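Local coordinates for uncharacterized conserved protein (Staphylococcus epidermidis, PDB 3FRM) that is of unknown function but probably belongs to the GNAT acetyltransferase superfamily, with two acetyltransferase-like regions in one chain, at residues L72-P77 and L93-G98; R166-V171 and V176-I181. All blocks are in the same frame, centred on the assembly; numbering follows the deposited sequence.

How the contacts relate
Contacts 1 and 2 are both buried, on opposite sides of the chain's centre, with their own centres about 31 Å apart. Both reach the same mixed sheet, yet they hold different elements of it: 72-77 and 93-98 belong to the first acetyltransferase-like region, 166-171 and 176-181 to the second. Contact 1 spans an intervening strand, so its two segments share no hydrogen bond and meet through a few apolar groups, burying 123 Å². Contact 2 joins strands adjacent in a hairpin; it buries 500 Å² and combines backbone hydrogen bonds with apolar pairs and a long salt bridge between Arg-166 and Asp-180, the arginine lying close to a bound sodium ion.

Contact 1: residues L72-P77 and L93-G98; sequences LSFSFP and LGFQIG
Leu-72 and Phe-74 meet Phe-95 across a beta-alpha-beta crossover, in which strand 72-75 leads through helix 84-92 to strand 96-105. The ring of Phe-95 takes part in every contact, its CE1 and CZ end lying against Leu-72. Its CZ stands 3.8 Å from CD1 of Leu-72, while CB of Leu-72 comes to 3.9 Å from the same CZ. The neighbouring ring atom, Phe-95 CE1, also lies 3.9 Å from the carbonyl O of Leu-72, so the ring touches backbone as well as side chain. Phe-74 closes in from its edge: CE2 is 4.1 Å from Phe-95 CE1, which sits near the plane of the Phe-74 ring. Although CB of Phe-74 does not point at the other segment, its CG is turned anti to the carbonyl carbon (chi1 -52°), and the ring swings back to Phe-95.

The two strands of the crossover run parallel but are not sheet neighbours. Strand 241-251 lies between them, antiparallel to both, so no hydrogen bond joins the two segments, and the CA atoms of Leu-72 and Phe-95 are accordingly 8.5 Å apart. Its Ile-249 touches both Phe-74 and Phe-95, and Trp-53 of helix 50-66 makes edge-to-face ring contacts with the same two phenylalanines. Ile-90, on the crossover helix itself, also packs on Phe-95. After that helix the chain leaves helical geometry at Leu-93 and passes through Gly-94, whose phi of 76° helps bring it round to Phe-95, one residue ahead of the strand.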
loop_
_atom_site.group_PDB
_atom_site.type_symbol
_atom_site.label_atom_id
_atom_site.label_comp_id
_atom_site.label_asym_id
_atom_site.label_seq_id
_atom_site.Cartn_x
_atom_site.Cartn_y
_atom_site.Cartn_z
ATOM N N LEU A 72 0.942 -19.484 -14.533
ATOM C CA LEU A 72 0.408 -20.318 -13.497
ATOM C C LEU A 72 -0.033 -19.416 -12.338
ATOM O O LEU A 72 0.656 -18.455 -12.015
ATOM C CB LEU A 72 1.478 -21.293 -12.987
ATOM C CG LEU A 72 2.088 -22.391 -13.817
ATOM C CD1 LEU A 72 2.838 -23.355 -12.853
ATOM C CD2 LEU A 72 1.005 -23.142 -14.555
ATOM N N SER A 73 -1.152 -19.733 -11.691
ATOM C CA SER A 73 -1.563 -18.919 -10.595
ATOM C C SER A 73 -2.557 -19.557 -9.598
ATOM O O SER A 73 -3.402 -20.330 -9.980
ATOM C CB SER A 73 -2.067 -17.592 -11.141
ATOM O OG SER A 73 -3.311 -17.736 -11.730
ATOM N N PHE A 74 -2.439 -19.184 -8.328
ATOM C CA PHE A 74 -3.250 -19.719 -7.278
ATOM C C PHE A 74 -3.499 -18.641 -6.263
ATOM O O PHE A 74 -2.646 -17.779 -6.044
ATOM C CB PHE A 74 -2.507 -20.878 -6.577
ATOM C CG PHE A 74 -1.974 -21.956 -7.546
ATOM C CD1 PHE A 74 -2.663 -23.137 -7.739
ATOM C CD2 PHE A 74 -0.804 -21.756 -8.269
ATOM C CE1 PHE A 74 -2.172 -24.133 -8.634
ATOM C CE2 PHE A 74 -0.331 -22.734 -9.180
ATOM C CZ PHE A 74 -1.006 -23.917 -9.342
ATOM N N SER A 75 -4.692 -18.686 -5.666
ATOM C CA SER A 75 -5.037 -17.962 -4.457
ATOM C C SER A 75 -5.166 -18.985 -3.385
ATOM O O SER A 75 -5.648 -20.068 -3.672
ATOM C CB SER A 75 -6.415 -17.371 -4.562
ATOM O OG SER A 75 -6.376 -16.462 -5.563
ATOM N N PHE A 76 -4.865 -18.586 -2.150
ATOM C CA PHE A 76 -4.970 -19.471 -1.027
ATOM C C PHE A 76 -6.177 -19.093 -0.155
ATOM O O PHE A 76 -6.912 -18.157 -0.459
ATOM C CB PHE A 76 -3.621 -19.526 -0.270
ATOM C CG PHE A 76 -2.531 -20.209 -1.043
ATOM C CD1 PHE A 76 -2.385 -21.560 -0.994
ATOM C CD2 PHE A 76 -1.672 -19.488 -1.851
ATOM C CE1 PHE A 76 -1.373 -22.208 -1.754
ATOM C CE2 PHE A 76 -0.690 -20.094 -2.594
ATOM C CZ PHE A 76 -0.534 -21.471 -2.550
ATOM N N PRO A 77 -6.429 -19.848 0.913
ATOM C CA PRO A 77 -7.699 -19.593 1.617
ATOM C C PRO A 77 -7.725 -18.230 2.315
ATOM O O PRO A 77 -6.711 -17.738 2.792
ATOM C CB PRO A 77 -7.743 -20.699 2.646
ATOM C CG PRO A 77 -6.826 -21.833 1.956
ATOM C CD PRO A 77 -5.734 -21.073 1.358
ATOM N N LEU A 93 10.304 -22.314 -7.138
ATOM C CA LEU A 93 9.772 -22.522 -8.480
ATOM C C LEU A 93 9.570 -21.181 -9.249
ATOM O O LEU A 93 9.041 -21.145 -10.372
ATOM C CB LEU A 93 8.505 -23.388 -8.402
ATOM C CG LEU A 93 8.748 -24.865 -7.994
ATOM C CD1 LEU A 93 7.415 -25.543 -7.978
ATOM C CD2 LEU A 93 9.731 -25.645 -8.951
ATOM N N GLY A 94 10.019 -20.088 -8.643
ATOM C CA GLY A 94 10.052 -18.816 -9.295
ATOM C C GLY A 94 8.690 -18.148 -9.396
ATOM O O GLY A 94 8.378 -17.566 -10.463
ATOM N N PHE A 95 7.862 -18.249 -8.344
ATOM C CA PHE A 95 6.556 -17.547 -8.289
ATOM C C PHE A 95 6.722 -16.194 -7.646
ATOM O O PHE A 95 7.614 -16.026 -6.849
ATOM C CB PHE A 95 5.514 -18.327 -7.439
ATOM C CG PHE A 95 4.815 -19.425 -8.180
ATOM C CD1 PHE A 95 3.534 -19.229 -8.668
ATOM C CD2 PHE A 95 5.480 -20.633 -8.461
ATOM C CE1 PHE A 95 2.885 -20.229 -9.410
ATOM C CE2 PHE A 95 4.852 -21.673 -9.218
ATOM C CZ PHE A 95 3.546 -21.478 -9.682
ATOM N N GLN A 96 5.868 -15.239 -8.004
ATOM C CA GLN A 96 5.709 -14.004 -7.277
ATOM C C GLN A 96 4.636 -14.216 -6.198
ATOM O O GLN A 96 3.545 -14.728 -6.492
ATOM C CB GLN A 96 5.170 -12.930 -8.197
ATOM C CG GLN A 96 5.855 -12.704 -9.557
ATOM C CD GLN A 96 4.946 -11.839 -10.508
ATOM O OE1 GLN A 96 4.070 -11.072 -10.037
ATOM N NE2 GLN A 96 5.130 -11.991 -11.828
ATOM N N ILE A 97 4.902 -13.764 -4.978
ATOM C CA ILE A 97 3.949 -13.902 -3.876
ATOM C C ILE A 97 3.329 -12.566 -3.595
ATOM O O ILE A 97 4.043 -11.589 -3.518
ATOM C CB ILE A 97 4.651 -14.379 -2.632
ATOM C CG1 ILE A 97 5.368 -15.673 -2.971
ATOM C CG2 ILE A 97 3.668 -14.644 -1.491
ATOM C CD1 ILE A 97 6.060 -16.355 -1.764
ATOM N N GLY A 98 2.010 -12.486 -3.441
ATOM C CA GLY A 98 1.426 -11.242 -3.034
ATOM C C GLY A 98 0.230 -11.478 -2.132
ATOM O O GLY A 98 -0.078 -12.611 -1.808
#

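Contact 2: residues R166-V171 and V176-I181; sequences RLVAYV and VGIVDI
Leu-167 and Val-179 exchange backbone hydrogen bonds in an antiparallel hairpin: Leu-167 N reaches Val-179 O at 2.8 Å in a nearly straight bond. Val-179 N returns to Leu-167 O at 3.2 Å. Ala-169 N likewise donates to Gly-177 O (2.8 Å). The carbonyl of Ala-169 is shared, its O taking Val-176 N at 2.8 Å and Gly-177 N in a weak bond at 3.4 Å; Val-176 and Gly-177 together facing Ala-169 form a classic beta bulge.

Arg-166 and Asp-180 lie side by side, guanidinium and carboxylate planes 73° apart. NE of Arg-166 is 4.0 Å from OD1 of Asp-180, a long salt bridge with no N-H aimed at the oxygen. Arg-166 NH1 is hydrogen-bonded to OD1 of Asp-162, a sodium-site residue, and Tyr-132 OH and Asp-180 OD2 form a hydrogen bond. Tyr-132 belongs to helix 129-136, which also covers Val-168 and Ile-178 on this face.

The other face is apolar. CB of Leu-167 meets Val-179 CG1 at 3.8 Å. Ile-181 crosses Leu-167 at about a right angle: chi1 (47°) sets CG1 between backbone N and carbonyl carbon, and chi2 (-90°) carries CD1 to 3.8 Å from Leu-167 CG. Helix 204-216 packs over this side. With Arg-166 NE buried and lacking a hydrogen-bond partner, Asp-180 probably offsets its charge electrostatically, while Asp-162 links the arginine to the sodium site.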
loop_
_atom_site.group_PDB
_atom_site.type_symbol
_atom_site.label_atom_id
_atom_site.label_comp_id
_atom_site.label_asym_id
_atom_site.label_seq_id
_atom_site.Cartn_x
_atom_site.Cartn_y
_atom_site.Cartn_z
ATOM N N ARG A 166 -20.080 0.508 -15.928
ATOM C CA ARG A 166 -18.881 1.319 -15.872
ATOM C C ARG A 166 -19.141 2.817 -15.829
ATOM O O ARG A 166 -20.119 3.317 -16.408
ATOM C CB ARG A 166 -17.964 0.965 -17.027
ATOM C CG ARG A 166 -17.525 -0.471 -17.015
ATOM C CD ARG A 166 -17.094 -0.879 -18.396
ATOM N NE ARG A 166 -16.333 -2.110 -18.371
ATOM C CZ ARG A 166 -16.840 -3.308 -18.593
ATOM N NH1 ARG A 166 -18.131 -3.453 -18.886
ATOM N NH2 ARG A 166 -16.041 -4.362 -18.481
ATOM N N LEU A 167 -18.273 3.538 -15.113
ATOM C CA LEU A 167 -18.360 4.994 -15.051
ATOM C C LEU A 167 -17.153 5.768 -15.617
ATOM O O LEU A 167 -16.047 5.327 -15.480
ATOM C CB LEU A 167 -18.629 5.393 -13.614
ATOM C CG LEU A 167 -19.959 4.817 -13.126
ATOM C CD1 LEU A 167 -20.114 4.987 -11.609
ATOM C CD2 LEU A 167 -21.152 5.401 -13.873
ATOM N N VAL A 168 -17.384 6.914 -16.252
ATOM C CA VAL A 168 -16.318 7.827 -16.644
ATOM C C VAL A 168 -16.691 9.150 -16.045
ATOM O O VAL A 168 -17.833 9.609 -16.214
ATOM C CB VAL A 168 -16.249 8.052 -18.195
ATOM C CG1 VAL A 168 -15.137 9.047 -18.580
ATOM C CG2 VAL A 168 -16.022 6.773 -18.912
ATOM N N ALA A 169 -15.736 9.758 -15.336
ATOM C CA ALA A 169 -15.896 11.115 -14.839
ATOM C C ALA A 169 -15.198 12.092 -15.776
ATOM O O ALA A 169 -14.098 11.770 -16.340
ATOM C CB ALA A 169 -15.338 11.248 -13.459
ATOM N N TYR A 170 -15.829 13.265 -15.945
ATOM C CA TYR A 170 -15.257 14.332 -16.746
ATOM C C TYR A 170 -15.116 15.569 -15.919
ATOM O O TYR A 170 -16.028 15.933 -15.160
ATOM C CB TYR A 170 -16.128 14.701 -17.959
ATOM C CG TYR A 170 -16.388 13.600 -18.953
ATOM C CD1 TYR A 170 -15.821 13.647 -20.235
ATOM C CD2 TYR A 170 -17.208 12.514 -18.631
ATOM C CE1 TYR A 170 -16.035 12.643 -21.178
ATOM C CE2 TYR A 170 -17.430 11.486 -19.569
ATOM C CZ TYR A 170 -16.853 11.577 -20.850
ATOM O OH TYR A 170 -17.106 10.604 -21.785
ATOM N N VAL A 171 -13.978 16.237 -16.115
ATOM C CA VAL A 171 -13.784 17.626 -15.666
ATOM C C VAL A 171 -13.495 18.413 -16.922
ATOM O O VAL A 171 -12.629 18.017 -17.741
ATOM C CB VAL A 171 -12.625 17.752 -14.648
ATOM C CG1 VAL A 171 -12.474 19.193 -14.191
ATOM C CG2 VAL A 171 -12.903 16.864 -13.479
ATOM N N VAL A 176 -11.424 11.679 -17.155
ATOM C CA VAL A 176 -10.457 11.833 -16.096
ATOM C C VAL A 176 -10.447 10.706 -14.996
ATOM O O VAL A 176 -9.435 10.490 -14.338
ATOM C CB VAL A 176 -10.668 13.229 -15.524
ATOM C CG1 VAL A 176 -10.745 13.242 -14.000
ATOM C CG2 VAL A 176 -9.647 14.201 -16.111
ATOM N N GLY A 177 -11.563 9.994 -14.829
ATOM C CA GLY A 177 -11.740 8.966 -13.775
ATOM C C GLY A 177 -12.587 7.799 -14.274
ATOM O O GLY A 177 -13.531 7.999 -15.036
ATOM N N ILE A 178 -12.276 6.578 -13.867
ATOM C CA ILE A 178 -13.142 5.456 -14.243
ATOM C C ILE A 178 -13.388 4.475 -13.090
ATOM O O ILE A 178 -12.649 4.449 -12.074
ATOM C CB ILE A 178 -12.641 4.707 -15.566
ATOM C CG1 ILE A 178 -11.258 4.109 -15.336
ATOM C CG2 ILE A 178 -12.640 5.675 -16.806
ATOM C CD1 ILE A 178 -10.739 3.260 -16.592
ATOM N N VAL A 179 -14.438 3.668 -13.203
ATOM C CA VAL A 179 -14.566 2.575 -12.252
ATOM C C VAL A 179 -15.535 1.616 -12.862
ATOM O O VAL A 179 -16.382 2.039 -13.631
ATOM C CB VAL A 179 -15.055 3.084 -10.841
ATOM C CG1 VAL A 179 -16.469 3.836 -10.926
ATOM C CG2 VAL A 179 -15.018 1.969 -9.805
ATOM N N ASP A 180 -15.367 0.347 -12.530
ATOM C CA ASP A 180 -16.308 -0.734 -12.796
ATOM C C ASP A 180 -17.119 -1.077 -11.549
ATOM O O ASP A 180 -16.591 -1.067 -10.448
ATOM C CB ASP A 180 -15.525 -1.982 -13.111
ATOM C CG ASP A 180 -14.791 -1.862 -14.378
ATOM O OD1 ASP A 180 -14.439 -2.912 -14.943
ATOM O OD2 ASP A 180 -14.595 -0.719 -14.847
ATOM N N ILE A 181 -18.390 -1.403 -11.754
ATOM C CA ILE A 181 -19.244 -1.804 -10.679
ATOM C C ILE A 181 -19.975 -3.061 -11.048
ATOM O O ILE A 181 -20.491 -3.196 -12.153
ATOM C CB ILE A 181 -20.256 -0.692 -10.210
ATOM C CG1 ILE A 181 -20.954 -0.049 -11.390
ATOM C CG2 ILE A 181 -19.535 0.387 -9.445
ATOM C CD1 ILE A 181 -20.224 1.179 -11.973
#